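Sortase family protein (Streptococcus agalactiae, PDB 4D7W) is a class C sortase, SrtC1, that probably joins pilin subunits by transpeptidation during assembly of type 2b pili. Local coordinates at residues A[3-6]-A[7-11]; A[13-16]-A[17-21]; A[29-32]-A[33-36]; A[125-128]-A[129-133]; A[135-139]-A[140-144]. All coordinates share one frame; numbering follows the deposited sequence.

Contact 1. Residues A[3-6]-A[7-11]; sequences RAIM and DYQDR
Helix 3-13, the amino-terminal helix of the modelled chain, carries an i to i+4 salt bridge between R3 and D7 on its exposed side. NH1 of R3 lies 3.1 Å from OD2 of D7. The guanidinium and carboxylate planes are turned 61° apart, so the pair meets through one nitrogen and one oxygen at a slant and not as a flat two-pronged pairing. A kink in the R3 chain at CG-CD (chi3 65°) helps carry the guanidinium forward along the helix, over D7.

The alpha-helical ladder runs on regularly beneath it. N of D7 reaches O of R3 at 2.9 Å, N of Y8 reaches O of A4 at 3.0 Å, N of Q9 reaches O of I5 at 2.8 Å, and N of D10 reaches O of M6 at 2.9 Å. Toward the sortase sheet the helix turns A4 and I5, which rest on P76 of strand 73-79, and Y8, whose hydroxyl reaches the hairpin turn at L138. I5 and Q9 pass aslant: CG2 of I5 touches NE2 of Q9 at 3.8 Å, alongside the amide that makes a weak hydrogen bond to OH of Y65.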
# COMPACT_ATOMS: atom_id res chain seq x y z
N ARG A 3 10.54 2.98 15.02
CA ARG A 3 11.02 1.75 15.65
C ARG A 3 10.43 0.51 14.97
O ARG A 3 11.08 -0.54 14.90
CB ARG A 3 10.70 1.75 17.15
CG ARG A 3 11.23 0.53 17.89
CD ARG A 3 10.96 0.60 19.39
NE ARG A 3 9.53 0.54 19.72
CZ ARG A 3 8.80 -0.57 19.77
NH1 ARG A 3 9.36 -1.75 19.51
NH2 ARG A 3 7.51 -0.51 20.08
N ALA A 4 9.20 0.63 14.49
CA ALA A 4 8.56 -0.46 13.76
C ALA A 4 9.39 -0.78 12.52
O ALA A 4 9.61 -1.95 12.15
CB ALA A 4 7.13 -0.10 13.39
N ILE A 5 9.86 0.27 11.87
CA ILE A 5 10.61 0.07 10.64
C ILE A 5 11.97 -0.54 10.95
O ILE A 5 12.40 -1.48 10.29
CB ILE A 5 10.77 1.38 9.85
CG1 ILE A 5 9.39 1.86 9.37
CG2 ILE A 5 11.70 1.17 8.66
CD1 ILE A 5 9.42 3.15 8.58
N MET A 6 12.64 -0.01 11.98
CA MET A 6 13.92 -0.56 12.40
C MET A 6 13.82 -2.04 12.74
O MET A 6 14.64 -2.84 12.30
CB MET A 6 14.48 0.21 13.60
CG MET A 6 14.93 1.62 13.27
SD MET A 6 15.85 2.42 14.61
CE MET A 6 14.59 2.56 15.88
N ASP A 7 12.81 -2.40 13.54
CA ASP A 7 12.57 -3.79 13.93
C ASP A 7 12.31 -4.69 12.72
O ASP A 7 12.75 -5.83 12.66
CB ASP A 7 11.38 -3.89 14.89
CG ASP A 7 11.68 -3.28 16.25
OD1 ASP A 7 12.87 -3.18 16.62
OD2 ASP A 7 10.71 -2.90 16.95
N TYR A 8 11.55 -4.17 11.76
CA TYR A 8 11.26 -4.90 10.54
C TYR A 8 12.52 -5.13 9.73
O TYR A 8 12.79 -6.25 9.28
CB TYR A 8 10.24 -4.15 9.71
CG TYR A 8 9.97 -4.79 8.36
CD1 TYR A 8 8.96 -5.74 8.21
CD2 TYR A 8 10.72 -4.43 7.24
CE1 TYR A 8 8.72 -6.31 6.97
CE2 TYR A 8 10.48 -4.99 6.00
CZ TYR A 8 9.49 -5.94 5.87
OH TYR A 8 9.27 -6.50 4.63
N GLN A 9 13.30 -4.07 9.54
CA GLN A 9 14.56 -4.16 8.81
C GLN A 9 15.48 -5.19 9.45
O GLN A 9 16.04 -6.04 8.77
CB GLN A 9 15.26 -2.80 8.76
CG GLN A 9 14.57 -1.77 7.89
CD GLN A 9 15.25 -0.41 7.95
OE1 GLN A 9 16.00 -0.12 8.88
NE2 GLN A 9 14.99 0.42 6.95
N ASP A 10 15.64 -5.09 10.77
CA ASP A 10 16.53 -5.98 11.50
C ASP A 10 16.11 -7.44 11.34
O ASP A 10 16.95 -8.32 11.23
CB ASP A 10 16.57 -5.58 12.98
CG ASP A 10 17.32 -4.28 13.21
OD1 ASP A 10 17.91 -3.77 12.23
OD2 ASP A 10 17.35 -3.78 14.35
N ARG A 11 14.81 -7.68 11.32
CA ARG A 11 14.33 -9.04 11.16
C ARG A 11 14.67 -9.57 9.77
O ARG A 11 15.17 -10.68 9.62
CB ARG A 11 12.83 -9.08 11.38
CG ARG A 11 12.27 -10.46 11.40
CD ARG A 11 11.92 -10.83 12.81
NE ARG A 11 11.00 -11.95 12.84
CZ ARG A 11 10.53 -12.47 13.97
NH1 ARG A 11 10.90 -11.96 15.13
NH2 ARG A 11 9.69 -13.50 13.92

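Contact 2. Residues A[13-16]-A[17-21]; sequences THMD and ENDYK
M15 runs extended through SD and then folds at its last torsion (chi3 48°), which brings CE against D19 and Y20, in the first turn of helix 17-31. CE lies 3.3 Å from CB of D19 and 3.4 Å from CD1 of Y20. The sulfur makes an oblique Met-aromatic contact, SD being 5.1 Å from the centroid of the Y20 ring and 69° off its normal. D19 has CG anti to its carbonyl carbon, a torsion (chi1 -75°) that turns the carboxylate back toward the N-cap. There OD2 of D19 takes the N-H of D16 on its anti lone pair, with N of D16 at 2.6 Å.

The carbonyl of D16 looks the other way, into the helix. Its O accepts N of Y20 at 3.3 Å and, weakly, N of D19; the same oxygen stands 4.0 Å above one face of the Y20 ring, near the rim. The ring is also fixed from its far end, where OH of Y20 hydrogen-bonds to O of V12 across the interhelical loop. Beside the Met-aromatic contact, D16 is the N-cap and D19 the N3 residue, and the bond from N of D16 to OD2 of D19 is the N3-to-N-cap half of a capping box, a helix-start motif.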
# COMPACT_ATOMS: atom_id res chain seq x y z
N THR A 13 17.07 -8.75 7.95
CA THR A 13 18.51 -8.96 7.82
C THR A 13 18.91 -10.42 8.03
O THR A 13 19.84 -10.91 7.39
CB THR A 13 19.29 -8.07 8.81
OG1 THR A 13 19.17 -6.70 8.41
CG2 THR A 13 20.75 -8.44 8.82
N HIS A 14 18.20 -11.13 8.90
CA HIS A 14 18.61 -12.48 9.27
C HIS A 14 17.81 -13.58 8.59
O HIS A 14 17.95 -14.76 8.92
CB HIS A 14 18.52 -12.62 10.79
CG HIS A 14 19.32 -11.60 11.51
ND1 HIS A 14 20.70 -11.54 11.43
CD2 HIS A 14 18.95 -10.56 12.30
CE1 HIS A 14 21.14 -10.53 12.16
NE2 HIS A 14 20.09 -9.92 12.70
N MET A 15 16.97 -13.20 7.64
CA MET A 15 16.25 -14.17 6.84
C MET A 15 17.15 -14.82 5.79
O MET A 15 17.90 -14.12 5.11
CB MET A 15 15.06 -13.52 6.13
CG MET A 15 13.93 -13.11 7.03
SD MET A 15 12.60 -12.38 6.07
CE MET A 15 12.44 -13.59 4.76
N ASP A 16 17.05 -16.13 5.64
CA ASP A 16 17.74 -16.83 4.56
C ASP A 16 17.30 -16.28 3.20
O ASP A 16 16.22 -15.69 3.08
CB ASP A 16 17.47 -18.33 4.64
CG ASP A 16 18.45 -19.13 3.83
OD1 ASP A 16 19.57 -18.63 3.58
OD2 ASP A 16 18.11 -20.27 3.43
N GLU A 17 18.12 -16.46 2.17
CA GLU A 17 17.75 -16.00 0.82
C GLU A 17 16.65 -16.90 0.24
O GLU A 17 15.95 -16.51 -0.70
CB GLU A 17 18.96 -15.96 -0.11
CG GLU A 17 19.77 -14.67 -0.01
CD GLU A 17 20.89 -14.60 -1.03
OE1 GLU A 17 20.97 -15.49 -1.91
OE2 GLU A 17 21.70 -13.65 -0.95
N ASN A 18 16.52 -18.10 0.80
CA ASN A 18 15.41 -18.97 0.46
C ASN A 18 14.15 -18.55 1.20
O ASN A 18 13.04 -18.89 0.80
CB ASN A 18 15.75 -20.43 0.79
CG ASN A 18 16.50 -21.12 -0.34
OD1 ASN A 18 17.13 -20.47 -1.18
ND2 ASN A 18 16.43 -22.45 -0.37
N ASP A 19 14.33 -17.80 2.28
CA ASP A 19 13.21 -17.23 3.03
C ASP A 19 12.52 -16.13 2.21
O ASP A 19 11.29 -16.10 2.13
CB ASP A 19 13.67 -16.67 4.38
CG ASP A 19 13.94 -17.76 5.42
OD1 ASP A 19 13.10 -18.67 5.57
OD2 ASP A 19 15.00 -17.70 6.08
N TYR A 20 13.31 -15.22 1.63
CA TYR A 20 12.75 -14.18 0.75
C TYR A 20 11.96 -14.84 -0.37
O TYR A 20 10.83 -14.45 -0.64
CB TYR A 20 13.82 -13.28 0.12
CG TYR A 20 14.69 -12.52 1.08
CD1 TYR A 20 14.18 -11.99 2.26
CD2 TYR A 20 16.05 -12.34 0.81
CE1 TYR A 20 15.00 -11.30 3.15
CE2 TYR A 20 16.88 -11.65 1.69
CZ TYR A 20 16.35 -11.13 2.86
OH TYR A 20 17.19 -10.45 3.73
N LYS A 21 12.58 -15.83 -1.01
CA LYS A 21 11.98 -16.48 -2.18
C LYS A 21 10.61 -17.07 -1.89
O LYS A 21 9.69 -16.93 -2.69
CB LYS A 21 12.90 -17.58 -2.72
CG LYS A 21 13.98 -17.08 -3.68
CD LYS A 21 14.79 -18.25 -4.25
CE LYS A 21 16.08 -17.75 -4.89
NZ LYS A 21 16.88 -18.85 -5.51

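Contact 3. Residues A[29-32]-A[33-36]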
# COMPACT_ATOMS: atom_id res chain seq x y z
N GLU A 29 2.13 -15.25 -6.45
CA GLU A 29 1.04 -16.16 -6.76
C GLU A 29 -0.28 -15.53 -6.34
O GLU A 29 -1.25 -15.54 -7.08
CB GLU A 29 1.25 -17.49 -6.05
CG GLU A 29 0.42 -18.59 -6.62
CD GLU A 29 0.85 -18.96 -8.03
OE1 GLU A 29 1.95 -18.55 -8.46
OE2 GLU A 29 0.08 -19.67 -8.70
N TYR A 30 -0.30 -14.97 -5.13
CA TYR A 30 -1.48 -14.28 -4.63
C TYR A 30 -1.96 -13.20 -5.59
O TYR A 30 -3.13 -13.17 -5.97
CB TYR A 30 -1.19 -13.69 -3.27
CG TYR A 30 -2.36 -13.00 -2.60
CD1 TYR A 30 -3.23 -13.71 -1.76
CD2 TYR A 30 -2.59 -11.64 -2.78
CE1 TYR A 30 -4.29 -13.09 -1.13
CE2 TYR A 30 -3.65 -11.00 -2.15
CZ TYR A 30 -4.49 -11.73 -1.32
OH TYR A 30 -5.55 -11.10 -0.70
N ASN A 31 -1.06 -12.32 -6.00
CA ASN A 31 -1.43 -11.20 -6.86
C ASN A 31 -1.85 -11.62 -8.28
O ASN A 31 -2.36 -10.80 -9.06
CB ASN A 31 -0.28 -10.20 -6.95
CG ASN A 31 -0.40 -9.08 -5.94
OD1 ASN A 31 -1.24 -9.13 -5.04
ND2 ASN A 31 0.45 -8.07 -6.07
N LYS A 32 -1.62 -12.88 -8.62
CA LYS A 32 -2.04 -13.38 -9.94
C LYS A 32 -3.56 -13.46 -10.06
O LYS A 32 -4.09 -13.40 -11.16
CB LYS A 32 -1.45 -14.77 -10.22
CG LYS A 32 -0.06 -14.73 -10.78
CD LYS A 32 0.40 -16.13 -11.15
CE LYS A 32 1.81 -16.11 -11.70
NZ LYS A 32 2.78 -15.66 -10.66
N GLN A 33 -4.25 -13.60 -8.94
CA GLN A 33 -5.69 -13.83 -8.99
C GLN A 33 -6.48 -12.63 -9.50
O GLN A 33 -7.57 -12.79 -10.05
CB GLN A 33 -6.22 -14.21 -7.61
CG GLN A 33 -6.38 -13.05 -6.66
CD GLN A 33 -6.73 -13.51 -5.26
OE1 GLN A 33 -7.89 -13.81 -4.98
NE2 GLN A 33 -5.72 -13.59 -4.38
N PHE A 34 -5.94 -11.43 -9.32
CA PHE A 34 -6.74 -10.22 -9.56
C PHE A 34 -7.12 -10.02 -11.03
O PHE A 34 -8.16 -9.42 -11.33
CB PHE A 34 -6.01 -9.00 -9.01
CG PHE A 34 -5.95 -9.01 -7.52
CD1 PHE A 34 -7.01 -8.54 -6.77
CD2 PHE A 34 -4.86 -9.58 -6.86
CE1 PHE A 34 -6.98 -8.58 -5.38
CE2 PHE A 34 -4.83 -9.64 -5.47
CZ PHE A 34 -5.88 -9.14 -4.73
N LYS A 35 -6.31 -10.55 -11.94
CA LYS A 35 -6.60 -10.44 -13.37
C LYS A 35 -7.97 -11.02 -13.67
O LYS A 35 -8.72 -10.46 -14.47
CB LYS A 35 -5.52 -11.14 -14.20
CG LYS A 35 -5.59 -10.79 -15.69
CD LYS A 35 -4.49 -11.48 -16.49
CE LYS A 35 -4.63 -11.15 -17.97
NZ LYS A 35 -3.60 -11.83 -18.81
N THR A 36 -8.32 -12.13 -13.03
CA THR A 36 -9.64 -12.72 -13.23
C THR A 36 -10.68 -12.25 -12.20
O THR A 36 -11.84 -12.05 -12.54
CB THR A 36 -9.58 -14.26 -13.21
OG1 THR A 36 -8.95 -14.69 -12.01
CG2 THR A 36 -8.81 -14.79 -14.41
O HOH W 1 -3.36 -10.19 -11.55
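Q33 returns to Y30 with two donors at once, between helix 17-31 and helix 34-37. Its backbone N reaches O of Y30 at 3.2 Å, an i to i+3 bond. Its side chain supplies the second: NE2 of Q33 donates to the same O of Y30 at 3.1 Å, the acceptor lying close to the amide plane. The two donors arrive from opposite faces of the carbonyl. With CG set between N and the carbonyl carbon (chi1 78°), the side chain folds back over the preceding turn, and NE2 ends 3.5 Å above the plane of the Y30 ring, over its centre. The amide plane is steeply inclined to the ring, at 72°.

F34 follows, packing obliquely beside Y30 with the rings 62° apart; CE2 of Y30 comes in at the F34 edge, 3.8 Å from CE2 of F34. O of N31 lies at the same ring's edge, 3.5 Å from CD2 of F34. The N31 amide itself is held by N of L98 and O of G101, while Y30 is backed by helix 45-52 through D50 and Y51.

At K35 a water takes over: it lies 2.8 Å from O of N31, placed to donate to it though other acceptors are in reach, and accepts weakly from N of K35. T36 then turns back on Q33, OG1 of T36 donating to O of Q33 at 3.1 Å.

Chemically, the Y30 carbonyl, near where the two helices meet, is gripped by a backbone and a side-chain donor, while the N31 carbonyl is met by water. The Q33 amide nitrogen may add a modest amino-aromatic attraction, though one N-H is used by O of Y30.

Contact 4. Residues A[125-128]-A[129-133]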
# COMPACT_ATOMS: atom_id res chain seq x y z
N ASP A 125 -1.61 16.11 -0.75
CA ASP A 125 -1.99 17.04 -1.79
C ASP A 125 -0.78 17.74 -2.42
O ASP A 125 -0.92 18.39 -3.45
CB ASP A 125 -2.97 18.09 -1.23
CG ASP A 125 -2.40 18.87 -0.06
OD1 ASP A 125 -1.63 18.32 0.75
OD2 ASP A 125 -2.73 20.06 0.06
N LYS A 126 0.39 17.62 -1.82
CA LYS A 126 1.57 18.27 -2.39
C LYS A 126 2.13 17.47 -3.58
O LYS A 126 2.91 17.99 -4.39
CB LYS A 126 2.66 18.47 -1.33
CG LYS A 126 2.27 19.34 -0.12
CD LYS A 126 1.93 20.76 -0.52
CE LYS A 126 1.79 21.68 0.71
NZ LYS A 126 0.69 21.26 1.64
N LEU A 127 1.74 16.20 -3.69
CA LEU A 127 2.19 15.35 -4.79
C LEU A 127 1.62 15.78 -6.12
O LEU A 127 0.47 16.22 -6.21
CB LEU A 127 1.81 13.90 -4.53
CG LEU A 127 2.51 13.25 -3.33
CD1 LEU A 127 2.12 11.79 -3.21
CD2 LEU A 127 4.01 13.39 -3.49
N LYS A 128 2.42 15.60 -7.16
CA LYS A 128 2.11 16.09 -8.50
C LYS A 128 2.36 14.99 -9.53
O LYS A 128 3.16 14.09 -9.27
CB LYS A 128 2.96 17.32 -8.79
CG LYS A 128 2.42 18.24 -9.84
CD LYS A 128 3.18 19.56 -9.81
CE LYS A 128 3.29 20.12 -8.40
NZ LYS A 128 4.00 21.43 -8.38
N VAL A 129 1.69 15.03 -10.68
CA VAL A 129 2.02 14.08 -11.75
C VAL A 129 3.54 14.10 -12.00
O VAL A 129 4.15 15.17 -12.05
CB VAL A 129 1.29 14.39 -13.08
CG1 VAL A 129 1.74 13.43 -14.18
CG2 VAL A 129 -0.21 14.31 -12.90
N GLY A 130 4.14 12.92 -12.13
CA GLY A 130 5.58 12.83 -12.28
C GLY A 130 6.38 12.51 -11.03
O GLY A 130 7.48 11.98 -11.12
N ASP A 131 5.84 12.83 -9.85
CA ASP A 131 6.54 12.55 -8.60
C ASP A 131 6.61 11.05 -8.36
O ASP A 131 5.79 10.31 -8.90
CB ASP A 131 5.85 13.25 -7.42
CG ASP A 131 5.99 14.77 -7.49
OD1 ASP A 131 6.92 15.26 -8.17
OD2 ASP A 131 5.17 15.48 -6.88
N HIS A 132 7.57 10.61 -7.57
CA HIS A 132 7.76 9.18 -7.25
C HIS A 132 7.59 8.86 -5.77
O HIS A 132 7.87 9.70 -4.91
CB HIS A 132 9.17 8.70 -7.66
CG HIS A 132 9.46 8.76 -9.12
ND1 HIS A 132 10.48 8.04 -9.70
CD2 HIS A 132 8.88 9.46 -10.13
CE1 HIS A 132 10.52 8.29 -11.00
NE2 HIS A 132 9.56 9.15 -11.28
N TRP A 133 7.17 7.64 -5.48
CA TRP A 133 7.40 7.06 -4.15
C TRP A 133 7.88 5.61 -4.29
O TRP A 133 7.89 5.03 -5.39
CB TRP A 133 6.14 7.15 -3.27
CG TRP A 133 5.02 6.23 -3.65
CD1 TRP A 133 4.84 4.95 -3.23
CD2 TRP A 133 3.91 6.53 -4.50
NE1 TRP A 133 3.69 4.42 -3.78
CE2 TRP A 133 3.10 5.38 -4.56
CE3 TRP A 133 3.51 7.68 -5.21
CZ2 TRP A 133 1.92 5.33 -5.31
CZ3 TRP A 133 2.34 7.62 -5.96
CH2 TRP A 133 1.56 6.45 -6.00
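K128 and D131 are the ends of a type II beta turn that leads into strand 132-137 of the sortase sheet. Its backbone closure is N of D131 to O of K128 at 3.0 Å. G130 occupies the third position with phi 98°, where a CB would collide with the carbonyl oxygen of V129. Within the turn, G130 and D131 also make backbone hydrogen bonds with V146, which ties the turn to strand 140-152.

Van der Waals contact is slight: CD2 of L127 lies 4.1 Å from OD2 of D131, and L127 is otherwise buried against I68 of strand 62-68. From the other end W133 also packs on I68, and its NE1 hydrogen-bonds to OE1 of Q169.

Charge enters through K70, whose NZ forms a salt bridge with OD2 of D131 and a hydrogen bond with O of K126, linking the last residue of the turn to the segment that leads into it. That ammonium group would be expected to stabilise the aspartate as the anion. K128 is a more distant positive charge, its NZ standing 6.2 Å from OD2 of D131.

The side-chain hydrogen bond completes the arrangement. D131 has CG opposite its own carbonyl carbon, chi1 -68°, which turns the carboxylate back over the first residue of the turn. N of K128 donates to OD2 of D131 at 2.8 Å, reaching that oxygen from above the carboxylate plane, 42° out of it.

Contact 5. Residues A[135-139]-A[140-144]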
# COMPACT_ATOMS: atom_id res chain seq x y z
N VAL A 135 7.87 1.66 -2.14
CA VAL A 135 7.55 0.79 -1.02
C VAL A 135 8.70 -0.21 -0.94
O VAL A 135 9.21 -0.70 -1.96
CB VAL A 135 6.18 0.09 -1.19
CG1 VAL A 135 5.04 1.11 -1.17
CG2 VAL A 135 6.14 -0.66 -2.46
N SER A 136 9.15 -0.47 0.28
CA SER A 136 10.24 -1.40 0.52
C SER A 136 9.66 -2.61 1.19
O SER A 136 8.99 -2.49 2.21
CB SER A 136 11.32 -0.75 1.37
OG SER A 136 11.72 0.48 0.78
N ILE A 137 9.86 -3.77 0.58
CA ILE A 137 9.27 -5.01 1.07
C ILE A 137 10.38 -6.06 1.08
O ILE A 137 10.99 -6.34 0.05
CB ILE A 137 8.07 -5.42 0.19
CG1 ILE A 137 6.92 -4.41 0.35
CG2 ILE A 137 7.61 -6.83 0.53
CD1 ILE A 137 5.98 -4.39 -0.80
N LEU A 138 10.67 -6.60 2.26
CA LEU A 138 11.84 -7.46 2.42
C LEU A 138 13.10 -6.72 1.95
O LEU A 138 13.35 -5.58 2.37
CB LEU A 138 11.64 -8.77 1.64
CG LEU A 138 10.39 -9.53 2.10
CD1 LEU A 138 10.25 -10.85 1.38
CD2 LEU A 138 10.42 -9.75 3.61
N ASN A 139 13.86 -7.35 1.07
CA ASN A 139 15.09 -6.73 0.57
C ASN A 139 14.90 -5.99 -0.75
O ASN A 139 15.87 -5.70 -1.45
CB ASN A 139 16.17 -7.81 0.40
CG ASN A 139 15.80 -8.85 -0.66
OD1 ASN A 139 14.64 -9.25 -0.79
ND2 ASN A 139 16.81 -9.30 -1.42
N GLU A 140 13.66 -5.70 -1.12
CA GLU A 140 13.41 -5.16 -2.45
C GLU A 140 12.68 -3.83 -2.47
O GLU A 140 11.98 -3.48 -1.54
CB GLU A 140 12.65 -6.18 -3.28
CG GLU A 140 13.60 -7.22 -3.91
CD GLU A 140 12.92 -8.54 -4.18
OE1 GLU A 140 11.74 -8.68 -3.79
OE2 GLU A 140 13.56 -9.43 -4.77
N THR A 141 12.85 -3.11 -3.57
CA THR A 141 12.26 -1.80 -3.72
C THR A 141 11.29 -1.80 -4.89
O THR A 141 11.56 -2.42 -5.94
CB THR A 141 13.35 -0.74 -3.94
OG1 THR A 141 14.07 -0.57 -2.72
CG2 THR A 141 12.73 0.59 -4.31
N TYR A 142 10.15 -1.15 -4.68
CA TYR A 142 9.11 -1.02 -5.70
C TYR A 142 8.79 0.45 -5.90
O TYR A 142 8.39 1.12 -4.96
CB TYR A 142 7.84 -1.78 -5.28
CG TYR A 142 8.12 -3.24 -5.07
CD1 TYR A 142 8.67 -3.69 -3.86
CD2 TYR A 142 7.88 -4.17 -6.07
CE1 TYR A 142 8.98 -5.02 -3.67
CE2 TYR A 142 8.17 -5.51 -5.88
CZ TYR A 142 8.71 -5.92 -4.67
OH TYR A 142 8.99 -7.24 -4.47
N THR A 143 8.96 0.95 -7.12
CA THR A 143 8.81 2.37 -7.37
C THR A 143 7.56 2.68 -8.17
O THR A 143 7.25 1.99 -9.15
CB THR A 143 10.01 2.92 -8.12
OG1 THR A 143 11.21 2.46 -7.47
CG2 THR A 143 9.97 4.46 -8.16
N TYR A 144 6.85 3.72 -7.76
CA TYR A 144 5.62 4.15 -8.42
C TYR A 144 5.70 5.63 -8.73
O TYR A 144 6.30 6.39 -7.97
CB TYR A 144 4.38 3.82 -7.55
CG TYR A 144 4.08 2.34 -7.60
CD1 TYR A 144 4.74 1.47 -6.75
CD2 TYR A 144 3.20 1.81 -8.53
CE1 TYR A 144 4.52 0.08 -6.82
CE2 TYR A 144 2.96 0.45 -8.61
CZ TYR A 144 3.62 -0.42 -7.75
OH TYR A 144 3.40 -1.77 -7.83
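V135 and I137 both pack on Y142, from the opposite strand of the hairpin and on the same face of the sheet. CG2 of V135 meets CB of Y142 at 3.5 Å, and CB of I137 lies 4.0 Å from CE1 of Y142; each aliphatic side chain crosses the tyrosine at about a right angle. The carbonyl of V135 comes in at the ring's edge, its O 3.6 Å from CD1 of Y142. Y142 has CG anti to its carbonyl carbon (chi1 -58°), which lays the ring along the cross-strand neighbours toward the turn.

The backbone sets this register. V135 and Y142 form a hydrogen-bonded antiparallel pair, both N-to-O distances being 2.9 Å, and I137 with E140 forms the next. S136 and T141 make the non-hydrogen-bonded pair between them, their side chains on the other face. CA of S136 also gives a CA-H...O contact to O of E140 at 3.4 Å.

A two-residue type II' turn closes the hairpin, with L138 at positive phi (56°). N139 and E140 lie side by side there; OD1 of N139 is buried without a polar partner, 3.9 Å from CG of E140.

Around the hairpin, L138 packs on I23 and I24 of helix 17-31. S136 is backbone-bonded to Y65 of strand 62-68, and on the other side T143 pairs with V191 of strand 182-191.

Contact 5 touches contacts 1, 2 and 4. The hairpin turn receives contact 1 through OH of Y8, 2.8 Å from N of L138 and probably hydrogen-bonded to it, and contact 2 through CD2 of Y20, 3.8 Å from OD1 of N139; the centres of contacts 1 and 2 are each about 15 Å from that of contact 5. Both amino-terminal helices thus meet the turn of this hairpin. Contact 3 is further along helix 17-31, its centre about 24 Å from that of contact 2. The nearest atoms of contacts 3 and 5 are about 7 Å apart. Contact 4 begins the strand that contact 5 ends: O of W133 is 2.9 Å from N of Y144, a probable hydrogen bond within the sortase sheet.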